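Local atomic coordinates of GNA33 (Neisseria gonorrhoeae FA 1090, PDB entry 2G5D), a protein that probably cleaves the beta-1,4-glycosidic bond between N-acetylmuramic acid and N-acetylglucosamine in peptidoglycan, forming a 1,6-anhydro bond in the N-acetylmuramic acid residue. Residues D145-V150 / Y260-E265; H266-I271 / G307-Y312; F138-I143 / G229-P234; K127-R132 / K249-K254; A341-Y346 / A378-V383. All blocks are in the same frame, centred on the assembly; numbering follows the deposited sequence.

Contact 1: residues D145-V150 / Y260-E265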
# COMPACT_ATOMS: atom_id res chain seq x y z
N ASP A 145 15.95 -10.07 16.29
CA ASP A 145 15.91 -10.38 17.72
C ASP A 145 16.20 -9.17 18.62
O ASP A 145 15.81 -9.16 19.79
CB ASP A 145 16.91 -11.48 18.04
CG ASP A 145 16.64 -12.77 17.30
OD1 ASP A 145 15.58 -12.87 16.63
OD2 ASP A 145 17.49 -13.69 17.40
N ASP A 146 16.88 -8.16 18.08
CA ASP A 146 17.30 -7.00 18.87
C ASP A 146 16.69 -5.70 18.34
O ASP A 146 17.12 -4.60 18.68
CB ASP A 146 18.83 -6.89 18.87
CG ASP A 146 19.41 -6.60 17.48
OD1 ASP A 146 18.83 -7.07 16.47
OD2 ASP A 146 20.44 -5.91 17.41
N PHE A 147 15.68 -5.83 17.49
CA PHE A 147 15.02 -4.69 16.88
C PHE A 147 13.95 -4.18 17.84
O PHE A 147 13.00 -4.90 18.14
CB PHE A 147 14.41 -5.12 15.55
CG PHE A 147 13.71 -4.03 14.80
CD1 PHE A 147 14.39 -3.26 13.87
CD2 PHE A 147 12.35 -3.81 14.98
CE1 PHE A 147 13.74 -2.27 13.15
CE2 PHE A 147 11.69 -2.81 14.27
CZ PHE A 147 12.40 -2.04 13.34
N ILE A 148 14.13 -2.97 18.35
CA ILE A 148 13.24 -2.40 19.37
C ILE A 148 12.58 -1.10 18.88
O ILE A 148 13.26 -0.11 18.59
CB ILE A 148 13.95 -2.21 20.77
CG1 ILE A 148 13.99 -3.53 21.55
CG2 ILE A 148 13.25 -1.17 21.64
CD1 ILE A 148 15.27 -4.29 21.41
N SER A 149 11.25 -1.12 18.78
CA SER A 149 10.49 0.05 18.39
C SER A 149 10.04 0.85 19.62
O SER A 149 9.47 0.30 20.56
CB SER A 149 9.28 -0.34 17.53
OG SER A 149 8.55 0.80 17.12
N VAL A 150 10.31 2.15 19.59
CA VAL A 150 9.87 3.07 20.65
C VAL A 150 9.02 4.21 20.07
O VAL A 150 9.46 4.87 19.12
CB VAL A 150 11.08 3.66 21.45
CG1 VAL A 150 10.58 4.47 22.65
CG2 VAL A 150 12.03 2.56 21.92
N TYR A 260 4.38 -7.13 4.91
CA TYR A 260 5.01 -6.09 5.72
C TYR A 260 4.81 -6.31 7.22
O TYR A 260 3.70 -6.53 7.68
CB TYR A 260 4.44 -4.72 5.31
CG TYR A 260 5.00 -3.57 6.11
CD1 TYR A 260 6.17 -2.92 5.72
CD2 TYR A 260 4.35 -3.12 7.26
CE1 TYR A 260 6.68 -1.86 6.45
CE2 TYR A 260 4.85 -2.07 8.00
CZ TYR A 260 6.01 -1.44 7.59
OH TYR A 260 6.49 -0.39 8.33
N ALA A 261 5.90 -6.22 7.99
CA ALA A 261 5.80 -6.26 9.46
C ALA A 261 6.25 -4.93 10.07
O ALA A 261 5.52 -4.33 10.85
CB ALA A 261 6.61 -7.43 10.02
N ASP A 262 7.46 -4.49 9.69
CA ASP A 262 8.03 -3.22 10.17
C ASP A 262 9.13 -2.74 9.21
O ASP A 262 9.31 -3.32 8.13
CB ASP A 262 8.55 -3.36 11.61
CG ASP A 262 8.40 -2.07 12.43
OD1 ASP A 262 8.34 -2.17 13.68
OD2 ASP A 262 8.35 -0.96 11.85
N LYS A 263 9.83 -1.67 9.59
CA LYS A 263 10.97 -1.13 8.84
C LYS A 263 11.95 -0.42 9.77
O LYS A 263 11.64 -0.16 10.93
CB LYS A 263 10.51 -0.21 7.69
CG LYS A 263 9.67 0.99 8.09
CD LYS A 263 9.32 1.83 6.85
CE LYS A 263 8.16 2.78 7.13
NZ LYS A 263 7.85 3.58 5.92
N ASN A 264 13.14 -0.10 9.25
CA ASN A 264 14.19 0.52 10.08
C ASN A 264 14.12 2.05 10.19
O ASN A 264 14.90 2.65 10.94
CB ASN A 264 15.59 0.05 9.65
CG ASN A 264 15.95 0.45 8.22
OD1 ASN A 264 15.15 1.03 7.48
ND2 ASN A 264 17.16 0.10 7.81
N GLU A 265 13.18 2.65 9.45
CA GLU A 265 12.92 4.10 9.45
C GLU A 265 14.04 4.98 8.87
O GLU A 265 13.98 6.21 8.98
CB GLU A 265 12.47 4.60 10.84
CG GLU A 265 11.07 4.14 11.25
CD GLU A 265 9.96 4.85 10.49
OE1 GLU A 265 10.23 5.90 9.88
OE2 GLU A 265 8.81 4.35 10.53

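Contact 2: residues H266-I271 / G307-Y312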
# COMPACT_ATOMS: atom_id res chain seq x y z
N HIS A 266 15.04 4.36 8.24
CA HIS A 266 16.04 5.12 7.50
C HIS A 266 15.41 5.57 6.18
O HIS A 266 14.50 4.91 5.68
CB HIS A 266 17.32 4.30 7.29
CG HIS A 266 18.10 4.09 8.54
ND1 HIS A 266 18.97 5.03 9.05
CD2 HIS A 266 18.14 3.04 9.40
CE1 HIS A 266 19.51 4.57 10.17
NE2 HIS A 266 19.02 3.36 10.40
N PRO A 267 15.84 6.73 5.66
CA PRO A 267 15.18 7.34 4.49
C PRO A 267 15.14 6.47 3.24
O PRO A 267 16.10 5.76 2.94
CB PRO A 267 16.02 8.59 4.22
CG PRO A 267 17.33 8.31 4.90
CD PRO A 267 16.95 7.57 6.13
N TYR A 268 14.02 6.52 2.53
CA TYR A 268 13.94 5.91 1.21
C TYR A 268 14.72 6.76 0.21
O TYR A 268 14.54 7.98 0.14
CB TYR A 268 12.48 5.73 0.77
CG TYR A 268 12.33 5.51 -0.73
CD1 TYR A 268 12.00 6.58 -1.57
CD2 TYR A 268 12.58 4.25 -1.30
CE1 TYR A 268 11.90 6.40 -2.95
CE2 TYR A 268 12.47 4.07 -2.68
CZ TYR A 268 12.13 5.15 -3.49
OH TYR A 268 12.01 5.00 -4.86
N VAL A 269 15.59 6.11 -0.56
CA VAL A 269 16.26 6.75 -1.70
C VAL A 269 16.01 5.92 -2.96
O VAL A 269 16.17 4.70 -2.94
CB VAL A 269 17.79 6.92 -1.45
CG1 VAL A 269 18.50 7.40 -2.72
CG2 VAL A 269 18.04 7.87 -0.29
N SER A 270 15.61 6.58 -4.04
CA SER A 270 15.48 5.92 -5.33
C SER A 270 16.85 5.52 -5.93
O SER A 270 17.67 6.38 -6.25
CB SER A 270 14.72 6.79 -6.33
OG SER A 270 14.50 6.09 -7.54
N ILE A 271 17.07 4.22 -6.06
CA ILE A 271 18.28 3.69 -6.70
C ILE A 271 18.27 3.96 -8.21
O ILE A 271 19.32 4.12 -8.82
CB ILE A 271 18.49 2.16 -6.40
CG1 ILE A 271 17.31 1.31 -6.91
CG2 ILE A 271 18.76 1.94 -4.89
CD1 ILE A 271 17.64 -0.18 -7.16
N GLY A 307 22.91 -0.41 -1.60
CA GLY A 307 23.21 0.32 -0.38
C GLY A 307 22.84 1.80 -0.33
O GLY A 307 22.84 2.39 0.73
N GLN A 308 22.54 2.41 -1.47
CA GLN A 308 22.13 3.82 -1.49
C GLN A 308 20.76 4.07 -0.84
O GLN A 308 20.49 5.18 -0.37
CB GLN A 308 22.15 4.38 -2.92
CG GLN A 308 23.54 4.37 -3.56
CD GLN A 308 24.58 5.14 -2.75
OE1 GLN A 308 24.34 6.26 -2.30
NE2 GLN A 308 25.76 4.53 -2.57
N ASN A 309 19.90 3.05 -0.82
CA ASN A 309 18.59 3.12 -0.14
C ASN A 309 18.72 2.56 1.27
O ASN A 309 18.59 1.35 1.46
CB ASN A 309 17.55 2.30 -0.95
CG ASN A 309 16.14 2.31 -0.33
OD1 ASN A 309 15.39 1.34 -0.46
ND2 ASN A 309 15.78 3.39 0.34
N PRO A 310 18.99 3.43 2.28
CA PRO A 310 19.24 2.87 3.63
C PRO A 310 17.99 2.27 4.30
O PRO A 310 18.11 1.53 5.30
CB PRO A 310 19.77 4.08 4.43
CG PRO A 310 19.20 5.27 3.74
CD PRO A 310 19.05 4.91 2.28
N SER A 311 16.82 2.60 3.76
CA SER A 311 15.54 2.02 4.18
C SER A 311 15.53 0.50 3.98
O SER A 311 16.07 -0.01 3.02
CB SER A 311 14.40 2.66 3.37
OG SER A 311 13.16 2.08 3.71
N TYR A 312 14.91 -0.22 4.92
CA TYR A 312 14.87 -1.67 4.87
C TYR A 312 13.61 -2.14 5.55
O TYR A 312 13.28 -1.69 6.65
CB TYR A 312 16.10 -2.29 5.56
CG TYR A 312 16.44 -3.68 5.12
CD1 TYR A 312 17.30 -3.90 4.03
CD2 TYR A 312 15.92 -4.79 5.77
CE1 TYR A 312 17.62 -5.17 3.61
CE2 TYR A 312 16.23 -6.08 5.37
CZ TYR A 312 17.09 -6.26 4.29
OH TYR A 312 17.43 -7.54 3.88
O HOH W 1 12.43 3.10 6.35

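Contact 3: residues F138-I143 / G229-P234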
# COMPACT_ATOMS: atom_id res chain seq x y z
N PHE A 138 19.43 -15.36 -1.24
CA PHE A 138 19.21 -14.05 -0.60
C PHE A 138 18.11 -14.09 0.45
O PHE A 138 16.93 -14.13 0.11
CB PHE A 138 18.93 -12.96 -1.64
CG PHE A 138 20.06 -12.77 -2.63
CD1 PHE A 138 20.12 -13.55 -3.79
CD2 PHE A 138 21.08 -11.85 -2.38
CE1 PHE A 138 21.19 -13.40 -4.69
CE2 PHE A 138 22.14 -11.69 -3.27
CZ PHE A 138 22.19 -12.47 -4.44
N PRO A 139 18.51 -14.05 1.74
CA PRO A 139 17.55 -14.18 2.84
C PRO A 139 16.52 -13.04 2.94
O PRO A 139 16.87 -11.87 2.75
CB PRO A 139 18.46 -14.18 4.08
CG PRO A 139 19.68 -13.45 3.65
CD PRO A 139 19.88 -13.84 2.23
N ILE A 140 15.26 -13.39 3.20
CA ILE A 140 14.21 -12.43 3.56
C ILE A 140 14.11 -12.51 5.06
O ILE A 140 13.82 -13.57 5.61
CB ILE A 140 12.81 -12.76 2.93
CG1 ILE A 140 12.77 -12.50 1.42
CG2 ILE A 140 11.67 -11.91 3.59
CD1 ILE A 140 13.74 -13.26 0.58
N TYR A 141 14.35 -11.39 5.73
CA TYR A 141 14.33 -11.34 7.18
C TYR A 141 13.00 -10.84 7.74
O TYR A 141 12.38 -9.92 7.20
CB TYR A 141 15.43 -10.42 7.71
CG TYR A 141 16.84 -10.80 7.36
CD1 TYR A 141 17.50 -10.16 6.33
CD2 TYR A 141 17.53 -11.77 8.10
CE1 TYR A 141 18.81 -10.49 6.00
CE2 TYR A 141 18.85 -12.10 7.80
CZ TYR A 141 19.48 -11.46 6.75
OH TYR A 141 20.77 -11.78 6.41
N GLY A 142 12.58 -11.46 8.84
CA GLY A 142 11.53 -10.92 9.68
C GLY A 142 12.12 -9.96 10.69
O GLY A 142 13.30 -9.62 10.60
N ILE A 143 11.30 -9.51 11.63
CA ILE A 143 11.77 -8.61 12.69
C ILE A 143 12.93 -9.23 13.50
O ILE A 143 12.78 -10.29 14.11
CB ILE A 143 10.61 -8.15 13.62
CG1 ILE A 143 9.61 -7.30 12.83
CG2 ILE A 143 11.15 -7.37 14.82
CD1 ILE A 143 8.22 -7.25 13.43
N GLY A 229 12.69 -17.06 4.13
CA GLY A 229 12.93 -17.71 2.86
C GLY A 229 14.03 -17.00 2.13
O GLY A 229 14.67 -16.10 2.69
N TYR A 230 14.26 -17.42 0.89
CA TYR A 230 15.38 -16.95 0.09
C TYR A 230 14.92 -16.59 -1.31
O TYR A 230 14.16 -17.33 -1.92
CB TYR A 230 16.49 -18.02 0.05
CG TYR A 230 17.18 -18.22 1.38
CD1 TYR A 230 16.60 -19.00 2.38
CD2 TYR A 230 18.40 -17.60 1.65
CE1 TYR A 230 17.21 -19.16 3.61
CE2 TYR A 230 19.03 -17.76 2.88
CZ TYR A 230 18.43 -18.53 3.86
OH TYR A 230 19.04 -18.70 5.08
N ALA A 231 15.38 -15.43 -1.80
CA ALA A 231 15.09 -14.99 -3.16
C ALA A 231 16.23 -15.36 -4.11
O ALA A 231 17.40 -15.41 -3.72
CB ALA A 231 14.87 -13.48 -3.18
N GLU A 232 15.91 -15.60 -5.38
CA GLU A 232 16.94 -15.90 -6.38
C GLU A 232 17.72 -14.65 -6.76
O GLU A 232 18.96 -14.69 -6.89
CB GLU A 232 16.33 -16.56 -7.63
CG GLU A 232 15.98 -18.03 -7.43
CD GLU A 232 15.54 -18.71 -8.70
OE1 GLU A 232 14.82 -19.74 -8.61
OE2 GLU A 232 15.91 -18.22 -9.80
N ASP A 233 16.99 -13.54 -6.94
CA ASP A 233 17.52 -12.29 -7.45
C ASP A 233 17.41 -11.18 -6.40
O ASP A 233 16.32 -10.94 -5.89
CB ASP A 233 16.76 -11.90 -8.72
CG ASP A 233 17.33 -10.67 -9.39
OD1 ASP A 233 18.29 -10.82 -10.17
OD2 ASP A 233 16.83 -9.55 -9.15
N PRO A 234 18.54 -10.47 -6.10
CA PRO A 234 18.60 -9.39 -5.08
C PRO A 234 17.91 -8.09 -5.50
O PRO A 234 17.50 -7.31 -4.64
CB PRO A 234 20.10 -9.12 -4.96
CG PRO A 234 20.63 -9.43 -6.31
CD PRO A 234 19.85 -10.65 -6.76

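Contact 4: residues K127-R132 / K249-K254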
# COMPACT_ATOMS: atom_id res chain seq x y z
N LYS A 127 10.90 -15.57 -7.84
CA LYS A 127 11.47 -16.91 -7.68
C LYS A 127 12.30 -16.99 -6.40
O LYS A 127 13.05 -16.06 -6.06
CB LYS A 127 12.32 -17.27 -8.90
CG LYS A 127 11.56 -17.38 -10.20
CD LYS A 127 12.55 -17.59 -11.35
CE LYS A 127 11.85 -17.96 -12.64
NZ LYS A 127 12.85 -18.45 -13.65
N GLY A 128 12.15 -18.09 -5.67
CA GLY A 128 12.82 -18.24 -4.39
C GLY A 128 12.50 -19.57 -3.75
O GLY A 128 11.95 -20.45 -4.42
N ASP A 129 12.84 -19.73 -2.47
CA ASP A 129 12.60 -20.98 -1.76
C ASP A 129 12.42 -20.73 -0.26
O ASP A 129 12.72 -19.65 0.23
CB ASP A 129 13.76 -21.97 -2.00
CG ASP A 129 13.28 -23.40 -2.31
OD1 ASP A 129 12.28 -23.87 -1.73
OD2 ASP A 129 13.94 -24.06 -3.14
N GLY A 130 11.91 -21.73 0.46
CA GLY A 130 11.83 -21.67 1.92
C GLY A 130 13.15 -22.01 2.58
O GLY A 130 13.29 -21.93 3.79
N ARG A 131 14.13 -22.37 1.74
CA ARG A 131 15.47 -22.78 2.15
C ARG A 131 16.50 -22.05 1.32
O ARG A 131 16.19 -21.49 0.27
CB ARG A 131 15.69 -24.24 1.81
CG ARG A 131 15.41 -25.25 2.88
CD ARG A 131 15.61 -26.64 2.27
NE ARG A 131 15.01 -26.71 0.93
CZ ARG A 131 15.61 -27.15 -0.18
NH1 ARG A 131 16.86 -27.60 -0.14
NH2 ARG A 131 14.95 -27.15 -1.33
N ARG A 132 17.74 -22.09 1.78
CA ARG A 132 18.85 -21.67 0.95
C ARG A 132 19.14 -22.82 -0.02
O ARG A 132 19.25 -23.96 0.38
CB ARG A 132 20.07 -21.38 1.82
CG ARG A 132 21.14 -20.58 1.12
CD ARG A 132 22.44 -20.65 1.88
NE ARG A 132 23.50 -19.92 1.20
CZ ARG A 132 24.80 -20.16 1.34
NH1 ARG A 132 25.23 -21.14 2.14
NH2 ARG A 132 25.69 -19.42 0.67
N LYS A 249 7.82 -17.61 -5.28
CA LYS A 249 7.34 -18.74 -6.07
C LYS A 249 8.44 -19.79 -6.10
O LYS A 249 9.47 -19.59 -6.75
CB LYS A 249 6.92 -18.34 -7.49
CG LYS A 249 6.42 -19.50 -8.37
CD LYS A 249 5.32 -19.04 -9.32
CE LYS A 249 4.66 -20.20 -10.04
NZ LYS A 249 3.19 -19.99 -10.18
N THR A 250 8.22 -20.89 -5.37
CA THR A 250 9.23 -21.95 -5.20
C THR A 250 9.38 -22.74 -6.50
O THR A 250 8.48 -22.70 -7.34
CB THR A 250 8.90 -22.88 -3.99
OG1 THR A 250 7.80 -23.75 -4.30
CG2 THR A 250 8.58 -22.05 -2.72
N PRO A 251 10.52 -23.46 -6.69
CA PRO A 251 10.73 -24.17 -7.97
C PRO A 251 9.59 -25.10 -8.42
O PRO A 251 9.47 -25.38 -9.62
CB PRO A 251 12.03 -24.95 -7.72
CG PRO A 251 12.75 -24.13 -6.67
CD PRO A 251 11.66 -23.64 -5.77
N SER A 252 8.78 -25.57 -7.47
CA SER A 252 7.65 -26.46 -7.78
C SER A 252 6.33 -25.71 -8.03
O SER A 252 5.31 -26.33 -8.32
CB SER A 252 7.48 -27.52 -6.68
OG SER A 252 7.30 -26.91 -5.42
N GLY A 253 6.37 -24.38 -7.93
CA GLY A 253 5.20 -23.55 -8.21
C GLY A 253 4.38 -23.14 -6.99
O GLY A 253 3.35 -22.48 -7.14
N LYS A 254 4.82 -23.53 -5.79
CA LYS A 254 4.17 -23.12 -4.55
C LYS A 254 4.43 -21.65 -4.24
O LYS A 254 5.38 -21.06 -4.74
CB LYS A 254 4.65 -23.96 -3.36
CG LYS A 254 3.87 -25.24 -3.12
CD LYS A 254 4.43 -26.38 -3.94
CE LYS A 254 3.81 -27.71 -3.54
NZ LYS A 254 4.36 -28.75 -4.41

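Contact 5: residues A341-Y346 / A378-V383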
# COMPACT_ATOMS: atom_id res chain seq x y z
N ALA A 341 -5.30 2.74 -3.06
CA ALA A 341 -4.77 3.62 -2.02
C ALA A 341 -5.18 5.08 -2.24
O ALA A 341 -5.18 5.57 -3.38
CB ALA A 341 -3.22 3.48 -1.88
N ILE A 342 -5.49 5.76 -1.13
CA ILE A 342 -6.03 7.12 -1.15
C ILE A 342 -5.35 8.00 -0.08
O ILE A 342 -4.53 7.52 0.70
CB ILE A 342 -7.59 7.14 -0.93
CG1 ILE A 342 -8.01 6.20 0.21
CG2 ILE A 342 -8.33 6.70 -2.20
CD1 ILE A 342 -7.68 6.71 1.66
N ASP A 343 -5.73 9.27 -0.04
CA ASP A 343 -5.24 10.21 0.96
C ASP A 343 -6.36 10.37 1.97
O ASP A 343 -7.44 10.83 1.64
CB ASP A 343 -4.85 11.53 0.28
CG ASP A 343 -4.40 12.61 1.26
OD1 ASP A 343 -4.39 12.40 2.49
OD2 ASP A 343 -4.07 13.71 0.80
N ARG A 344 -6.08 9.98 3.21
CA ARG A 344 -7.07 10.00 4.29
C ARG A 344 -7.44 11.38 4.83
O ARG A 344 -8.37 11.51 5.63
CB ARG A 344 -6.60 9.13 5.44
CG ARG A 344 -6.73 7.65 5.19
CD ARG A 344 -6.35 6.90 6.44
NE ARG A 344 -7.46 6.94 7.39
CZ ARG A 344 -7.48 6.30 8.55
NH1 ARG A 344 -6.44 5.56 8.92
NH2 ARG A 344 -8.55 6.39 9.34
N HIS A 345 -6.71 12.41 4.43
CA HIS A 345 -7.12 13.78 4.66
C HIS A 345 -8.43 14.04 3.98
O HIS A 345 -9.19 14.91 4.40
CB HIS A 345 -6.09 14.76 4.10
CG HIS A 345 -4.82 14.84 4.89
ND1 HIS A 345 -4.81 14.98 6.26
CD2 HIS A 345 -3.52 14.86 4.50
CE1 HIS A 345 -3.55 15.06 6.68
NE2 HIS A 345 -2.76 14.99 5.63
N TYR A 346 -8.68 13.28 2.90
CA TYR A 346 -9.75 13.56 1.96
C TYR A 346 -10.77 12.43 1.81
O TYR A 346 -11.98 12.69 1.68
CB TYR A 346 -9.17 14.01 0.60
CG TYR A 346 -8.43 15.34 0.70
CD1 TYR A 346 -7.05 15.41 0.59
CD2 TYR A 346 -9.13 16.53 0.96
CE1 TYR A 346 -6.36 16.63 0.72
CE2 TYR A 346 -8.46 17.76 1.09
CZ TYR A 346 -7.08 17.80 0.95
OH TYR A 346 -6.40 19.00 1.06
N ALA A 378 3.40 8.46 -0.62
CA ALA A 378 3.42 9.28 -1.84
C ALA A 378 2.04 9.59 -2.46
O ALA A 378 1.95 10.17 -3.53
CB ALA A 378 4.35 8.63 -2.88
N ILE A 379 0.97 9.22 -1.76
CA ILE A 379 -0.40 9.38 -2.27
C ILE A 379 -1.09 10.53 -1.54
O ILE A 379 -1.50 10.37 -0.40
CB ILE A 379 -1.20 8.05 -2.17
CG1 ILE A 379 -0.42 6.90 -2.83
CG2 ILE A 379 -2.63 8.17 -2.78
CD1 ILE A 379 -0.21 7.05 -4.34
N LYS A 380 -1.19 11.68 -2.20
CA LYS A 380 -1.67 12.92 -1.54
C LYS A 380 -2.59 13.71 -2.45
O LYS A 380 -2.34 13.81 -3.67
CB LYS A 380 -0.50 13.83 -1.10
CG LYS A 380 0.46 13.27 -0.03
CD LYS A 380 -0.19 13.01 1.33
CE LYS A 380 0.84 12.53 2.34
NZ LYS A 380 0.24 11.73 3.45
N GLY A 381 -3.63 14.29 -1.85
CA GLY A 381 -4.61 15.07 -2.61
C GLY A 381 -6.02 14.50 -2.61
O GLY A 381 -6.24 13.29 -2.40
N ALA A 382 -6.99 15.39 -2.83
CA ALA A 382 -8.41 15.02 -2.86
C ALA A 382 -8.76 13.97 -3.95
O ALA A 382 -9.50 13.00 -3.68
CB ALA A 382 -9.28 16.25 -2.99
N VAL A 383 -8.25 14.20 -5.16
CA VAL A 383 -8.40 13.29 -6.29
C VAL A 383 -7.05 12.64 -6.61
O VAL A 383 -6.26 13.16 -7.40
CB VAL A 383 -9.01 13.98 -7.57
CG1 VAL A 383 -9.41 12.94 -8.60
CG2 VAL A 383 -10.21 14.90 -7.23
O HOH W 2 -6.98 10.39 -2.30
O HOH W 3 -2.25 11.34 3.83

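Contact 1: residues D145-V150 / Y260-E265
Phe-147 points its ring edge-first at the Asp-262 carboxylate, the carbonyl O of Lys-263 and the CA of Asn-264. With CG anti to the backbone N (chi1 -179°), the ring extends straight from its own chain toward the end of strand 255-263. Its tip carbon CZ lies 3.1 Å from Lys-263 O, and that oxygen sits in the ring plane, so the approach is edge-on. Flanking carbons extend the touch: CE2 of Phe-147 is 3.5 Å from Asp-262 OD1, with ring and carboxylate planes 72° apart, while CE1 of Phe-147 lies 4.2 Å from Asn-264 CA. Asp-262 is anchored from its own strand, since Lys-263 N donates to Asp-262 OD2 over 2.8 Å, and Lys-199 forms a salt bridge to the same oxygen. Lys-199 also bonds Ser-149 OG, so it ties both segments together indirectly. Ala-261 and Asp-262 form a classic beta bulge opposite Phe-314, whose ring meets Phe-147 edge-to-face. The contact thus joins the start of strand 148-151, an outermost strand of a five-stranded sheet, to the end of strand 255-263. No hydrogen bond crosses directly; the weakly positive C-H rim of Phe-147 faces two oxygens, consistent with modest electrostatic attraction added to van der Waals packing.

Contact 2: residues H266-I271 / G307-Y312
Pro-267 and Pro-310 stand at about a right angle to each other, their CG atoms 3.8 Å apart. The carbonyl of Pro-267 also bears on the second proline, its O lying 3.1 Å from Pro-310 CD. Val-269 flanks this pair: CG1 is anti to the backbone N (chi1 172°), which puts CG2 beside that N and 4.0 Å from Pro-310 CD. The CB of Val-269 meets Gln-308 O at 3.4 Å. Further along, Ile-271 has CG1 between its backbone N and carbonyl carbon (chi1 61°), and CG2 is the branch that touches Asn-309 CB. At the other end His-266 meets the contact chiefly through CB, which lies 3.5 Å from Pro-310 O; its ring leads off to bond Tyr-210 O through NE2. A water bridges the hydroxyl OG of Ser-311 to His-266 O, to which the water donates. Ser-311 N reaches Pro-267 O in a weak, bent bond of 3.3 Å. These two loops flank the helical excursion between strands 255-263 and 313-317. The hydrogen bond from Ser-311 N is weak, so packing of the prolines and Val-269, together with the water bridge, contributes much of the contact.

Contact 3: residues F138-I143 / G229-P234
Phe-138 swings its ring beside its own backbone N, CG anti to the carbonyl carbon (chi1 -60°), and so lays one face against Pro-234. Pro-234 CB stands 3.9 Å from the centroid of the Phe-138 ring and 20° off its normal, a CH-pi contact displaced toward the rim. The ring edge is turned to the intervening backbone: Phe-138 CD1 lies 3.3 Å from Ala-231 O, which is in the ring plane. In Ile-140, CG1 is likewise anti to the carbonyl carbon, and the bend at chi2 of 59° carries CD1 to 3.9 Å from Ala-231 CB. Strands 138-141 and 227-231 pair antiparallel here. Phe-138 and Ala-231 form a hydrogen-bonded pair, with Ala-231 N to Phe-138 O at 2.8 Å and the longer return bond, Phe-138 N to Ala-231 O, at 3.2 Å. Pro-139, which has no N-H to give, occupies the neighbouring non-hydrogen-bonded pair with Tyr-230, where its CB packs 3.8 Å from Tyr-230 CE2. Ile-140 N then bonds Gly-229 O at 2.8 Å, whereas the buried Gly-229 N finds no partner in the model. On the side of Ile-140 and Ala-231, Leu-237 of helix 234-243 packs against both side chains. Asp-233 N-caps that helix, OD2 accepting from Glu-236 N, while its OD1 forms a salt bridge with Arg-296.

Contact 4: residues K127-R132 / K249-K254
Backbone hydrogen bonding gives the first link: Gly-128 N donates to Lys-249 O over 3.3 Å. The donor approaches from above the carbonyl plane, 54° out of it, so the bond is not directed at a lone pair. Lys-127 and Lys-249 pair in parallel, which continues the parallel pairing of strands 116-129 and 246-249 as far as Lys-249. Their side chains leave from the same face of the sheet but lead away from the contact, and Lys-249 NZ finds Tyr-255 OH.

Carbon-to-oxygen contacts form the second group. Thr-250 CA lies 3.2 Å from Gly-128 O with its C-H aimed almost straight at the oxygen, 175° at the hydrogen. A longer contact of the same kind joins Lys-127 CA to Lys-249 O at 3.5 Å.

Side-chain packing is the third. Asp-129 and Pro-251 cross at about a right angle, with Asp-129 OD2 3.5 Å from Pro-251 CD. The other oxygen, OD1, is engaged along its own chain, accepting from Gly-130 N through the anti lone pair at 3.1 Å.

Bonds within 249-254 hold its own turn. Thr-250 to Gly-253 is a type I beta turn, closed by Gly-253 N to Thr-250 O at 2.8 Å; Thr-250 N also donates to Lys-254 O.

One N-H bond from above the carbonyl plane and two CA-H...O contacts cross the interface, so its cohesion probably depends on weak polar contacts and packing, with the turn held mainly by bonds of its own.

Contact 5: residues A341-Y346 / A378-V383
Ile-379 opens the contact by placing CG2, anti to its backbone N (chi1 -53° for CG1), 3.7 Å from Ala-341 O. Its carbonyl is next, Ile-379 O lying 3.6 Å from Asp-343 CB. Lys-380 passes its CA 3.4 Å from Asp-343 OD2; its side chain, bent at chi2, runs on toward a water bound to Asp-343 OD1, although the water-to-lysine distance is too short to be trusted. Gly-381 supplies the firm link, its N donating to Asp-343 OD2 over 2.7 Å at 169°. That oxygen is met on its anti lone pair. A second water accepts from Asp-343 N and lies 3.0 Å from Gly-381 O, to which it may donate. Ala-382 then sets CB over one face of Tyr-346, 4.1 Å from the ring centroid, a CH-pi contact offset toward the rim. Tyr-346 is held beyond the segments by its OH bond to Gly-38 O. Asp-343 OD1 meanwhile accepts from His-345 N at 3.0 Å, from above the carboxylate plane. This is an Asx turn following strand 339-342, joined to the loop before strand 384-391 by the Gly-381 N bond and the Tyr-346 packing, within the 3D domain, a domain related to double-psi beta-barrels.

Contacts 1 to 4 lie in the MltA-specific insert region, and contact 5 in the 3D domain. Contacts 3 and 4 have centres about 11 Å apart and share a sheet in which strands 116-129 and 227-231 are neighbours; along the chain, contact 3 is nested inside the loop closed by contact 4. Contact 1 alternates along the chain with contacts 3 and 4, and touches contact 3 through Ala-261 and Ile-143. Contact 2 follows in series, and Asn-264 joins it to contact 1 by hydrogen bonds to Tyr-312 and Pro-310. Contact 5 comes last, its centre about 36 Å from that of contact 4. Strand 116-129 connects the insert to strands 384-391 and 403-413 of the 3D domain.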